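ABC transporter, periplasmic substrate-binding protein (Vibrio cholerae O1 biovar eltor, PDB 1TWY) probably binds phosphate in the periplasm and delivers it to an ABC-type importer in the inner membrane. Local coordinates at residues Gln217-Asp222 / Thr232-Arg237; Ala106-Gln111 / Gly202-Gly207; Met189-Val194 / Asp210-Ala215. All blocks are in the same frame, centred on the assembly; numbering follows the deposited sequence.

Contact 1 (Gln217-Asp222 / Thr232-Arg237)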
loop_
_atom_site.group_PDB
_atom_site.type_symbol
_atom_site.label_atom_id
_atom_site.label_comp_id
_atom_site.label_asym_id
_atom_site.label_seq_id
_atom_site.Cartn_x
_atom_site.Cartn_y
_atom_site.Cartn_z
ATOM N N GLN A 217 2.840 -17.352 -4.109
ATOM C CA GLN A 217 1.563 -17.266 -3.419
ATOM C C GLN A 217 1.738 -16.851 -1.975
ATOM O O GLN A 217 2.771 -17.083 -1.357
ATOM C CB GLN A 217 0.876 -18.639 -3.445
ATOM C CG GLN A 217 0.480 -19.029 -4.826
ATOM C CD GLN A 217 0.020 -20.550 -4.873
ATOM O OE1 GLN A 217 0.370 -21.375 -3.982
ATOM N NE2 GLN A 217 -0.710 -20.890 -5.879
ATOM N N PHE A 218 0.679 -16.295 -1.435
ATOM C CA PHE A 218 0.510 -16.041 -0.015
ATOM C C PHE A 218 -0.739 -16.765 0.456
ATOM O O PHE A 218 -1.860 -16.500 -0.050
ATOM C CB PHE A 218 0.368 -14.546 0.277
ATOM C CG PHE A 218 0.370 -14.221 1.751
ATOM C CD1 PHE A 218 1.496 -14.425 2.501
ATOM C CD2 PHE A 218 -0.742 -13.680 2.340
ATOM C CE1 PHE A 218 1.566 -14.081 3.837
ATOM C CE2 PHE A 218 -0.684 -13.318 3.661
ATOM C CZ PHE A 218 0.434 -13.550 4.412
ATOM N N GLU A 219 -0.560 -17.670 1.427
ATOM C CA GLU A 219 -1.643 -18.570 1.902
ATOM C C GLU A 219 -2.321 -19.230 0.713
ATOM O O GLU A 219 -3.535 -19.289 0.628
ATOM C CB GLU A 219 -2.641 -17.863 2.798
ATOM C CG GLU A 219 -2.035 -17.407 4.145
ATOM C CD GLU A 219 -1.766 -18.527 5.147
ATOM O OE1 GLU A 219 -1.882 -19.757 4.844
ATOM O OE2 GLU A 219 -1.411 -18.170 6.308
ATOM N N LYS A 220 -1.500 -19.723 -0.216
ATOM C CA LYS A 220 -1.923 -20.473 -1.390
ATOM C C LYS A 220 -2.764 -19.683 -2.423
ATOM O O LYS A 220 -3.155 -20.255 -3.470
ATOM C CB LYS A 220 -2.686 -21.797 -1.007
ATOM C CG LYS A 220 -1.837 -22.870 -0.366
ATOM C CD LYS A 220 -2.048 -24.285 -1.019
ATOM C CE LYS A 220 -1.631 -25.406 -0.076
ATOM N NZ LYS A 220 -2.021 -25.065 1.336
ATOM N N ALA A 221 -2.861 -18.366 -2.259
ATOM C CA ALA A 221 -3.575 -17.529 -3.224
ATOM C C ALA A 221 -2.550 -16.872 -4.131
ATOM O O ALA A 221 -1.531 -16.318 -3.646
ATOM C CB ALA A 221 -4.382 -16.469 -2.514
ATOM N N ASP A 222 -2.841 -16.863 -5.434
ATOM C CA ASP A 222 -1.933 -16.230 -6.376
ATOM C C ASP A 222 -2.084 -14.712 -6.272
ATOM O O ASP A 222 -3.174 -14.212 -5.999
ATOM C CB ASP A 222 -2.222 -16.584 -7.805
ATOM C CG ASP A 222 -1.965 -18.008 -8.119
ATOM O OD1 ASP A 222 -0.920 -18.492 -7.695
ATOM O OD2 ASP A 222 -2.803 -18.669 -8.777
ATOM N N THR A 232 -9.283 -12.857 -1.753
ATOM C CA THR A 232 -8.689 -14.168 -1.515
ATOM C C THR A 232 -7.189 -14.022 -1.327
ATOM O O THR A 232 -6.595 -14.755 -0.595
ATOM C CB THR A 232 -9.102 -15.229 -2.551
ATOM O OG1 THR A 232 -8.555 -15.002 -3.850
ATOM C CG2 THR A 232 -10.624 -15.197 -2.766
ATOM N N TYR A 233 -6.591 -13.038 -1.995
ATOM C CA TYR A 233 -5.188 -12.686 -1.719
ATOM C C TYR A 233 -5.112 -11.590 -0.654
ATOM O O TYR A 233 -5.637 -10.519 -0.837
ATOM C CB TYR A 233 -4.481 -12.328 -3.047
ATOM C CG TYR A 233 -3.012 -11.998 -2.844
ATOM C CD1 TYR A 233 -2.082 -13.002 -2.875
ATOM C CD2 TYR A 233 -2.588 -10.716 -2.786
ATOM C CE1 TYR A 233 -0.706 -12.720 -2.706
ATOM C CE2 TYR A 233 -1.195 -10.425 -2.603
ATOM C CZ TYR A 233 -0.310 -11.414 -2.627
ATOM O OH TYR A 233 1.044 -11.230 -2.479
ATOM N N GLN A 234 -4.455 -11.869 0.453
ATOM C CA GLN A 234 -4.550 -11.057 1.630
ATOM C C GLN A 234 -3.656 -9.771 1.582
ATOM O O GLN A 234 -3.921 -8.881 2.375
ATOM C CB GLN A 234 -4.233 -11.832 2.944
ATOM C CG GLN A 234 -5.211 -12.952 3.351
ATOM C CD GLN A 234 -4.630 -13.668 4.626
ATOM O OE1 GLN A 234 -4.086 -12.981 5.569
ATOM N NE2 GLN A 234 -4.630 -14.978 4.595
ATOM N N LEU A 235 -2.560 -9.707 0.765
ATOM C CA LEU A 235 -1.592 -8.701 0.902
ATOM C C LEU A 235 -1.949 -7.499 0.023
ATOM O O LEU A 235 -1.478 -7.273 -1.077
ATOM C CB LEU A 235 -0.179 -9.229 0.572
ATOM C CG LEU A 235 0.306 -10.208 1.663
ATOM C CD1 LEU A 235 1.727 -10.663 1.260
ATOM C CD2 LEU A 235 0.197 -9.835 3.202
ATOM N N SER A 236 -2.926 -6.769 0.506
ATOM C CA SER A 236 -3.364 -5.595 -0.194
ATOM C C SER A 236 -3.780 -4.561 0.832
ATOM O O SER A 236 -4.046 -4.838 1.987
ATOM C CB SER A 236 -4.517 -5.889 -1.088
ATOM O OG SER A 236 -5.680 -5.961 -0.321
ATOM N N ARG A 237 -3.820 -3.334 0.400
ATOM C CA ARG A 237 -4.190 -2.268 1.298
ATOM C C ARG A 237 -5.193 -1.390 0.556
ATOM O O ARG A 237 -5.159 -1.325 -0.662
ATOM C CB ARG A 237 -2.979 -1.412 1.684
ATOM C CG ARG A 237 -2.343 -0.729 0.540
ATOM C CD ARG A 237 -0.986 -0.226 0.858
ATOM N NE ARG A 237 -0.315 0.273 -0.314
ATOM C CZ ARG A 237 0.570 1.272 -0.318
ATOM N NH1 ARG A 237 0.882 1.816 0.810
ATOM N NH2 ARG A 237 1.112 1.744 -1.463
HETATM O O HOH W 1 -3.709 -14.690 0.695
HETATM O O HOH W 2 -3.224 -15.641 7.114
#
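Phe-218 and Leu-235 make the apolar centre of this contact. Both branches of the leucine lie against one face of the ring: CD1 sits 3.9 Å from the ring centroid, almost over it (14° off the normal), a CH-pi contact, while CD2 reaches Phe-218 CE2 at 3.6 Å. The phenyl ring lies there because CG stands anti to the backbone N (chi1 -172°). Gln-234 CB meets the ring at its edge, and Glu-219 CG lies over the opposite face, toward the rim. A flat aromatic suits a place enclosed this way; Leu-123 of helix 120-128 and Met-163 of helix 154-163 also touch it. Beside it, Tyr-233 CE1 packs on Phe-218 CB at 3.7 Å, and Ala-221 O meets the tyrosine ring in its plane, 3.4 Å from CD1. The small Ala-221 lets Thr-232 O come within 3.4 Å of its CB. The tyrosine hydroxyl is hydrogen-bonded to Leu-105 O, so a buried ring still has its polar end satisfied.

Polar links between the segments run through water. One water donates to Phe-218 O and Thr-232 O and accepts from Gln-234 N at 2.9 Å, joining three backbone groups. A second accepts from Gln-234 NE2 and donates to Glu-219 OE2. The carboxylate and amide planes are only 10° apart; Glu-219 OE2 also accepts from the backbone N of Arg-120, and Gln-234 OE1 from its guanidinium group.

Within 217-222, mutual backbone bonds between Phe-218 and Ala-221 close a type I' beta turn; in 232-237, Leu-235 centres an inverse gamma turn. The arrangement is a turn at the end of strand 214-218 packed against the lead-in to strand 236-243, within a periplasmic-binding-protein fold.

Contact 2 (Ala106-Gln111 / Gly202-Gly207)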
loop_
_atom_site.group_PDB
_atom_site.type_symbol
_atom_site.label_atom_id
_atom_site.label_comp_id
_atom_site.label_asym_id
_atom_site.label_seq_id
_atom_site.Cartn_x
_atom_site.Cartn_y
_atom_site.Cartn_z
ATOM N N ALA A 106 3.335 -7.963 -3.667
ATOM C CA ALA A 106 3.809 -9.311 -4.002
ATOM C C ALA A 106 5.025 -9.660 -3.227
ATOM O O ALA A 106 5.853 -8.818 -2.958
ATOM C CB ALA A 106 4.223 -9.374 -5.542
ATOM N N ILE A 107 5.090 -10.890 -2.826
ATOM C CA ILE A 107 6.343 -11.425 -2.264
ATOM C C ILE A 107 7.137 -12.072 -3.368
ATOM O O ILE A 107 6.639 -12.904 -4.133
ATOM C CB ILE A 107 5.978 -12.496 -1.202
ATOM C CG1 ILE A 107 4.952 -11.919 -0.197
ATOM C CG2 ILE A 107 7.212 -13.015 -0.558
ATOM C CD1 ILE A 107 5.551 -10.716 0.491
ATOM N N VAL A 108 8.408 -11.715 -3.451
ATOM C CA VAL A 108 9.219 -12.105 -4.545
ATOM C C VAL A 108 10.445 -12.878 -4.088
ATOM O O VAL A 108 11.046 -12.499 -3.085
ATOM C CB VAL A 108 9.555 -10.938 -5.456
ATOM C CG1 VAL A 108 8.260 -10.445 -6.146
ATOM C CG2 VAL A 108 10.223 -9.803 -4.784
ATOM N N VAL A 109 10.791 -13.938 -4.810
ATOM C CA VAL A 109 11.998 -14.695 -4.613
ATOM C C VAL A 109 12.776 -14.859 -5.900
ATOM O O VAL A 109 12.237 -14.559 -6.987
ATOM C CB VAL A 109 11.686 -16.126 -4.035
ATOM C CG1 VAL A 109 10.957 -15.943 -2.652
ATOM C CG2 VAL A 109 10.807 -17.020 -4.949
ATOM N N ASN A 110 13.983 -15.347 -5.782
ATOM C CA ASN A 110 14.828 -15.577 -6.984
ATOM C C ASN A 110 14.221 -16.740 -7.788
ATOM O O ASN A 110 13.637 -17.707 -7.242
ATOM C CB ASN A 110 16.231 -15.962 -6.541
ATOM C CG ASN A 110 17.170 -16.086 -7.691
ATOM O OD1 ASN A 110 17.226 -17.165 -8.344
ATOM N ND2 ASN A 110 17.964 -15.065 -7.925
ATOM N N GLN A 111 14.236 -16.577 -9.139
ATOM C CA GLN A 111 13.721 -17.629 -10.016
ATOM C C GLN A 111 14.140 -19.080 -9.654
ATOM O O GLN A 111 13.364 -19.969 -9.931
ATOM C CB GLN A 111 14.157 -17.427 -11.453
ATOM C CG GLN A 111 13.304 -18.153 -12.478
ATOM C CD GLN A 111 11.784 -17.848 -12.335
ATOM O OE1 GLN A 111 11.360 -16.733 -12.543
ATOM N NE2 GLN A 111 11.024 -18.854 -11.965
ATOM N N GLY A 202 11.908 -10.734 -0.791
ATOM C CA GLY A 202 11.507 -9.372 -0.621
ATOM C C GLY A 202 10.052 -9.163 -1.019
ATOM O O GLY A 202 9.323 -10.107 -1.227
ATOM N N PHE A 203 9.646 -7.902 -1.005
ATOM C CA PHE A 203 8.236 -7.475 -1.342
ATOM C C PHE A 203 8.336 -6.276 -2.278
ATOM O O PHE A 203 9.236 -5.419 -2.163
ATOM C CB PHE A 203 7.380 -7.211 -0.138
ATOM C CG PHE A 203 7.898 -6.212 0.799
ATOM C CD1 PHE A 203 8.779 -6.573 1.811
ATOM C CD2 PHE A 203 7.595 -4.869 0.645
ATOM C CE1 PHE A 203 9.351 -5.647 2.640
ATOM C CE2 PHE A 203 8.199 -3.923 1.509
ATOM C CZ PHE A 203 9.051 -4.350 2.530
ATOM N N ILE A 204 7.392 -6.175 -3.178
ATOM C CA ILE A 204 7.285 -5.075 -4.158
ATOM C C ILE A 204 5.808 -4.833 -4.427
ATOM O O ILE A 204 4.931 -5.669 -4.199
ATOM C CB ILE A 204 7.931 -5.417 -5.486
ATOM C CG1 ILE A 204 7.353 -6.695 -6.186
ATOM C CG2 ILE A 204 9.491 -5.546 -5.397
ATOM C CD1 ILE A 204 8.069 -6.909 -7.581
ATOM N N SER A 205 5.501 -3.634 -4.882
ATOM C CA SER A 205 4.159 -3.354 -5.392
ATOM C C SER A 205 3.780 -4.359 -6.501
ATOM O O SER A 205 4.585 -4.722 -7.350
ATOM C CB SER A 205 4.110 -1.955 -6.018
ATOM O OG SER A 205 4.857 -0.967 -5.280
ATOM N N ILE A 206 2.527 -4.854 -6.475
ATOM C CA ILE A 206 2.149 -5.925 -7.334
ATOM C C ILE A 206 2.272 -5.569 -8.818
ATOM O O ILE A 206 2.692 -6.410 -9.632
ATOM C CB ILE A 206 0.706 -6.392 -6.943
ATOM C CG1 ILE A 206 0.411 -7.694 -7.609
ATOM C CG2 ILE A 206 -0.362 -5.264 -7.315
ATOM C CD1 ILE A 206 -0.721 -8.387 -6.941
ATOM N N GLY A 207 2.080 -4.292 -9.114
ATOM C CA GLY A 207 2.240 -3.759 -10.471
ATOM C C GLY A 207 3.648 -3.776 -10.998
ATOM O O GLY A 207 3.847 -3.847 -12.219
#
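An antiparallel strand pair in the large mixed sheet joins Ala-106, Ile-107 and Val-108 to Ile-204, Phe-203 and Gly-202. Ala-106 and Ile-204 form a hydrogen-bonded pair, with Ala-106 N to Ile-204 O at 2.8 Å and Ile-204 N to Ala-106 O at 3.1 Å. Val-108 and Gly-202 form the next such pair; Val-108 N reaches Gly-202 O at 2.9 Å, and Gly-202 N returns a bond to Val-108 O. Between them Ile-107 and Phe-203 are a non-hydrogen-bonded pair, and Phe-203 CA comes 3.2 Å from Ala-106 O.

In this binding-protein fold strand 214-218 pairs with the other edge of strand 96-109, bonding to Ile-107 and Val-109. On the face of Ala-106, Val-108 CG1 meets Ile-204 CD1 at 3.8 Å. Ile-204 CG1 lies between its backbone N and carbonyl carbon (chi1 58°), and the chain, extended beyond it, brings CD1 there. Beta-branched residues suit these extended strands, whereas Gly-202 has no side chain where Val-108 CG2 lies against its carbonyl group, 3.7 Å from Gly-202 O. On the other face Ile-107 CD1 touches Phe-203 CB at 4.0 Å, while the phenylalanine ring stacks with Phe-159.

Contact 3 (Met189-Val194 / Asp210-Ala215)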
loop_
_atom_site.group_PDB
_atom_site.type_symbol
_atom_site.label_atom_id
_atom_site.label_comp_id
_atom_site.label_asym_id
_atom_site.label_seq_id
_atom_site.Cartn_x
_atom_site.Cartn_y
_atom_site.Cartn_z
HETATM N N MSE A 189 15.154 -1.670 -7.427
HETATM C CA MSE A 189 16.421 -2.099 -6.778
HETATM C C MSE A 189 16.060 -3.409 -6.033
HETATM O O MSE A 189 16.854 -4.310 -5.971
HETATM C CB MSE A 189 17.003 -1.063 -5.831
HETATM C CG MSE A 189 18.294 -1.509 -5.209
HETATM SE SE MSE A 189 19.001 -0.117 -4.077
HETATM C CE MSE A 189 20.394 -1.081 -3.386
HETATM N N MSE A 190 14.866 -3.535 -5.494
HETATM C CA MSE A 190 14.440 -4.774 -4.880
HETATM C C MSE A 190 14.477 -5.927 -5.861
HETATM O O MSE A 190 14.935 -7.009 -5.538
HETATM C CB MSE A 190 13.043 -4.624 -4.303
HETATM C CG MSE A 190 12.437 -5.844 -3.742
HETATM SE SE MSE A 190 13.259 -6.314 -2.020
HETATM C CE MSE A 190 12.548 -5.270 -0.954
ATOM N N LYS A 191 13.851 -5.755 -7.043
ATOM C CA LYS A 191 13.905 -6.774 -8.028
ATOM C C LYS A 191 15.329 -7.120 -8.476
ATOM O O LYS A 191 15.574 -8.278 -8.560
ATOM C CB LYS A 191 13.079 -6.413 -9.221
ATOM C CG LYS A 191 11.585 -6.312 -8.919
ATOM C CD LYS A 191 10.682 -5.967 -10.221
ATOM C CE LYS A 191 10.832 -4.529 -10.609
ATOM N NZ LYS A 191 10.054 -4.303 -11.956
ATOM N N THR A 192 16.176 -6.132 -8.707
ATOM C CA THR A 192 17.556 -6.413 -9.091
ATOM C C THR A 192 18.250 -7.211 -7.999
ATOM O O THR A 192 18.978 -8.176 -8.325
ATOM C CB THR A 192 18.264 -5.100 -9.405
ATOM O OG1 THR A 192 17.523 -4.493 -10.490
ATOM C CG2 THR A 192 19.639 -5.365 -9.880
ATOM N N LEU A 193 18.058 -6.836 -6.751
ATOM C CA LEU A 193 18.669 -7.602 -5.652
ATOM C C LEU A 193 18.219 -8.998 -5.593
ATOM O O LEU A 193 19.026 -9.971 -5.533
ATOM C CB LEU A 193 18.525 -6.856 -4.316
ATOM C CG LEU A 193 19.429 -7.309 -3.201
ATOM C CD1 LEU A 193 20.907 -6.989 -3.442
ATOM C CD2 LEU A 193 18.984 -6.722 -1.916
ATOM N N VAL A 194 16.906 -9.231 -5.666
ATOM C CA VAL A 194 16.336 -10.561 -5.660
ATOM C C VAL A 194 16.857 -11.371 -6.841
ATOM O O VAL A 194 17.168 -12.528 -6.762
ATOM C CB VAL A 194 14.805 -10.551 -5.472
ATOM C CG1 VAL A 194 14.161 -11.879 -5.664
ATOM C CG2 VAL A 194 14.423 -10.049 -4.121
ATOM N N ASP A 210 7.762 -8.296 -12.571
ATOM C CA ASP A 210 8.145 -8.653 -13.954
ATOM C C ASP A 210 8.875 -9.947 -13.973
ATOM O O ASP A 210 8.962 -10.630 -12.924
ATOM C CB ASP A 210 8.892 -7.463 -14.612
ATOM C CG ASP A 210 10.249 -7.202 -14.020
ATOM O OD1 ASP A 210 10.847 -8.107 -13.395
ATOM O OD2 ASP A 210 10.808 -6.078 -14.168
ATOM N N LYS A 211 9.362 -10.375 -15.123
ATOM C CA LYS A 211 9.941 -11.707 -15.212
ATOM C C LYS A 211 11.307 -11.872 -14.589
ATOM O O LYS A 211 11.800 -12.994 -14.633
ATOM C CB LYS A 211 9.999 -12.192 -16.666
ATOM C CG LYS A 211 8.530 -12.381 -17.211
ATOM C CD LYS A 211 8.529 -13.142 -18.632
ATOM C CE LYS A 211 7.379 -12.720 -19.598
ATOM N NZ LYS A 211 7.583 -13.212 -21.040
ATOM N N SER A 212 11.825 -10.771 -14.026
ATOM C CA SER A 212 13.196 -10.888 -13.435
ATOM C C SER A 212 13.158 -11.584 -12.047
ATOM O O SER A 212 14.184 -11.898 -11.527
ATOM C CB SER A 212 13.855 -9.538 -13.228
ATOM O OG SER A 212 13.153 -8.667 -12.363
ATOM N N VAL A 213 11.986 -11.691 -11.489
ATOM C CA VAL A 213 11.741 -12.254 -10.144
ATOM C C VAL A 213 10.545 -13.218 -10.204
ATOM O O VAL A 213 9.791 -13.193 -11.189
ATOM C CB VAL A 213 11.411 -11.201 -9.059
ATOM C CG1 VAL A 213 12.510 -10.242 -8.888
ATOM C CG2 VAL A 213 10.200 -10.455 -9.380
ATOM N N LYS A 214 10.425 -14.069 -9.189
ATOM C CA LYS A 214 9.289 -14.993 -9.096
ATOM C C LYS A 214 8.365 -14.481 -7.946
ATOM O O LYS A 214 8.804 -14.499 -6.781
ATOM C CB LYS A 214 9.805 -16.447 -8.789
ATOM C CG LYS A 214 8.687 -17.474 -8.886
ATOM C CD LYS A 214 9.164 -18.853 -9.135
ATOM C CE LYS A 214 9.784 -19.334 -7.905
ATOM N NZ LYS A 214 9.563 -20.919 -7.713
ATOM N N ALA A 215 7.167 -14.071 -8.257
ATOM C CA ALA A 215 6.194 -13.707 -7.296
ATOM C C ALA A 215 5.537 -14.975 -6.803
ATOM O O ALA A 215 5.176 -15.811 -7.613
ATOM C CB ALA A 215 5.109 -12.856 -7.988
#
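Lys-191 of helix 187-196 reaches over Val-213 to Asp-210, in the turn that precedes strand 214-218, and its two parts do different work. The aliphatic part crosses Val-213 at about a right angle: CB lies 3.9 Å from Val-213 CG1 and also approaches Ser-212 OG. Farther out the chain bends at its third torsion (chi3 -75°), bringing the ammonium group to Asp-210. There NZ forms a salt bridge with Asp-210 OD2 at 2.9 Å, coming in steeply, 70° out of the carboxylate plane. NZ has a second acceptor in Ser-208 O. A long, flexible lysine suits this place because its methylenes can pack on the valine while its charge reaches the turn.

The carboxylate is held from its own segment as well. Ser-212 N donates to Asp-210 OD1 at 2.9 Å, making an Asx turn, and Ser-212 OG donates to Asp-210 OD1 at 2.6 Å, on the syn lone pair of that oxygen. Both bonds lie within the type I beta turn from Asp-210 to Val-213.

Toward the interior, Val-194 meets Val-213 through their CG1 methyls, 4.0 Å apart, with the side chains again crossing at about a right angle. Compact branched residues suit this short span between helix and turn.

With OD1 gripped by two donors and OD2 by lysine, the carboxylate has little freedom to rotate, and the lysine charge, with the two serine donors, would probably favour the ionised form of Asp-210.

In the fold
Contact 2 is the buried one, strand pairing within the large sheet; contacts 1 and 3 are partly buried and lie at the two ends of strand 214-218. Contact 3 packs helix 187-196 against the turn before that strand, whereas contact 1 joins the turn after it to the approach to strand 236-243 through aromatic packing and bridging waters. Both meet contact 2: Leu-235 of contact 1 packs on Ile-107, and Val-109 pairs with Lys-214 of contact 3. Strand 96-109 is thus the common neighbour. The charged side chains, Lys-191 with Asp-210 in contact 3 and Glu-219 in contact 1, belong to the partly buried contacts, while contact 2 uses backbone bonds and apolar side chains.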